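Local coordinates for ebony (Drosophila melanogaster, PDB 6DYM), which probably joins beta-alanine to biogenic amines such as dopamine, this chain being the C-terminal condensation domain of the nonribosomal peptide synthetase, at residues 20-25 / 39-44. Sequence-based numbering, arbitrary orientation.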
loop_
_atom_site.group_PDB
_atom_site.type_symbol
_atom_site.label_atom_id
_atom_site.label_comp_id
_atom_site.label_asym_id
_atom_site.label_seq_id
_atom_site.Cartn_x
_atom_site.Cartn_y
_atom_site.Cartn_z
ATOM N N ILE A 20 -8.837 7.502 6.603
ATOM C CA ILE A 20 -8.498 6.093 6.772
ATOM C C ILE A 20 -6.992 5.884 6.667
ATOM O O ILE A 20 -6.393 5.176 7.484
ATOM C CB ILE A 20 -9.270 5.230 5.758
ATOM C CG1 ILE A 20 -10.727 5.087 6.201
ATOM C CG2 ILE A 20 -8.620 3.849 5.609
ATOM C CD1 ILE A 20 -11.532 4.133 5.362
ATOM N N ILE A 21 -6.353 6.505 5.671
ATOM C CA ILE A 21 -4.922 6.298 5.466
ATOM C C ILE A 21 -4.118 6.909 6.607
ATOM O O ILE A 21 -3.176 6.291 7.119
ATOM C CB ILE A 21 -4.491 6.864 4.100
ATOM C CG1 ILE A 21 -5.067 6.017 2.960
ATOM C CG2 ILE A 21 -2.975 6.941 4.007
ATOM C CD1 ILE A 21 -4.606 4.567 2.974
ATOM N N VAL A 22 -4.471 8.128 7.024
ATOM C CA VAL A 22 -3.740 8.783 8.108
ATOM C C VAL A 22 -3.833 7.956 9.384
ATOM O O VAL A 22 -2.827 7.707 10.060
ATOM C CB VAL A 22 -4.265 10.215 8.322
ATOM C CG1 VAL A 22 -3.766 10.781 9.648
ATOM C CG2 VAL A 22 -3.848 11.110 7.170
ATOM N N ALA A 23 -5.042 7.505 9.725
ATOM C CA ALA A 23 -5.211 6.683 10.918
ATOM C C ALA A 23 -4.479 5.353 10.783
ATOM O O ALA A 23 -3.867 4.875 11.745
ATOM C CB ALA A 23 -6.696 6.448 11.188
ATOM N N SER A 24 -4.523 4.746 9.594
ATOM C CA SER A 24 -3.945 3.419 9.421
ATOM C C SER A 24 -2.422 3.451 9.436
ATOM O O SER A 24 -1.791 2.469 9.846
ATOM C CB SER A 24 -4.454 2.789 8.124
ATOM O OG SER A 24 -3.560 1.801 7.644
ATOM N N PHE A 25 -1.810 4.553 9.002
ATOM C CA PHE A 25 -0.356 4.617 8.906
ATOM C C PHE A 25 0.283 5.364 10.071
ATOM O O PHE A 25 1.192 4.830 10.712
ATOM C CB PHE A 25 0.081 5.265 7.581
ATOM C CG PHE A 25 -0.297 4.473 6.353
ATOM C CD1 PHE A 25 -0.819 3.191 6.456
ATOM C CD2 PHE A 25 -0.115 5.013 5.090
ATOM C CE1 PHE A 25 -1.168 2.468 5.323
ATOM C CE2 PHE A 25 -0.459 4.293 3.951
ATOM C CZ PHE A 25 -0.987 3.020 4.071
ATOM N N VAL A 39 7.812 12.934 11.813
ATOM C CA VAL A 39 6.783 12.449 10.903
ATOM C C VAL A 39 5.438 12.952 11.412
ATOM O O VAL A 39 5.083 12.737 12.580
ATOM C CB VAL A 39 6.818 10.918 10.756
ATOM C CG1 VAL A 39 6.659 10.212 12.109
ATOM C CG2 VAL A 39 5.757 10.458 9.762
ATOM N N LEU A 40 4.709 13.654 10.547
ATOM C CA LEU A 40 3.435 14.266 10.889
ATOM C C LEU A 40 2.321 13.654 10.051
ATOM O O LEU A 40 2.558 13.106 8.971
ATOM C CB LEU A 40 3.472 15.787 10.674
ATOM C CG LEU A 40 4.779 16.505 11.018
ATOM C CD1 LEU A 40 4.711 17.968 10.611
ATOM C CD2 LEU A 40 5.095 16.369 12.498
ATOM N N ARG A 41 1.091 13.760 10.566
ATOM C CA ARG A 41 -0.066 13.258 9.831
ATOM C C ARG A 41 -0.179 13.914 8.465
ATOM O O ARG A 41 -0.544 13.259 7.481
ATOM C CB ARG A 41 -1.347 13.499 10.625
ATOM C CG ARG A 41 -1.357 12.914 12.020
ATOM C CD ARG A 41 -2.533 13.470 12.800
ATOM N NE ARG A 41 -2.356 13.339 14.240
ATOM C CZ ARG A 41 -2.861 12.343 14.959
ATOM N NH1 ARG A 41 -3.570 11.392 14.364
ATOM N NH2 ARG A 41 -2.656 12.296 16.269
ATOM N N THR A 42 0.129 15.213 8.382
ATOM C CA THR A 42 -0.000 15.923 7.115
ATOM C C THR A 42 0.980 15.416 6.067
ATOM O O THR A 42 0.769 15.659 4.875
ATOM C CB THR A 42 0.184 17.433 7.320
ATOM O OG1 THR A 42 1.522 17.705 7.761
ATOM C CG2 THR A 42 -0.811 17.953 8.349
ATOM N N ASP A 43 2.040 14.715 6.477
ATOM C CA ASP A 43 2.948 14.128 5.495
ATOM C C ASP A 43 2.220 13.116 4.620
ATOM O O ASP A 43 2.471 13.029 3.413
ATOM C CB ASP A 43 4.141 13.479 6.196
ATOM C CG ASP A 43 4.926 14.465 7.049
ATOM O OD1 ASP A 43 5.087 15.626 6.615
ATOM O OD2 ASP A 43 5.391 14.082 8.147
ATOM N N TYR A 44 1.297 12.351 5.207
ATOM C CA TYR A 44 0.517 11.402 4.422
ATOM C C TYR A 44 -0.558 12.110 3.604
ATOM O O TYR A 44 -0.723 11.833 2.411
ATOM C CB TYR A 44 -0.114 10.355 5.338
ATOM C CG TYR A 44 0.877 9.541 6.139
ATOM C CD1 TYR A 44 1.591 8.499 5.555
ATOM C CD2 TYR A 44 1.092 9.811 7.485
ATOM C CE1 TYR A 44 2.494 7.749 6.294
ATOM C CE2 TYR A 44 1.990 9.071 8.229
ATOM C CZ TYR A 44 2.688 8.042 7.630
ATOM O OH TYR A 44 3.578 7.308 8.381
#
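Val22 and Phe25, neighbours on one side of helix 14-25, meet Arg41 and Tyr44 on the first turn of helix 41-58. These are consecutive helices between the first two strands of the domain, in an order consistent with a GNAT-like fold, and they illustrate how two helices joined by a loop can pack through a few apolar contacts. Ile21, one residue before Val22, touches Thr75 and Met124 of the central sheet. Val22 spreads its two methyls over the partner helix: CG1, anti to the backbone N (chi1 166°), lies 3.8 Å from Arg41 CB, and the two side chains cross at about a right angle, while CG2 rests 4.2 Å from Tyr44 CB. One turn later Phe25 makes a CH-pi contact, its CB sitting over one face of the Tyr44 ring, 4.0 Å from the centroid. The Phe25 ring turns its edge to that face, an offset edge-to-face pair with planes at 64°; the side chain also touches Met124 of strand 119-127. The phenol reaches past Phe25 to the connecting loop, where Tyr44 OH is hydrogen-bonded to Glu32 OE2; at the edge of the Phe25 ring, near its plane, Phe25 CD2 lies 3.9 Å from Tyr44 CD1.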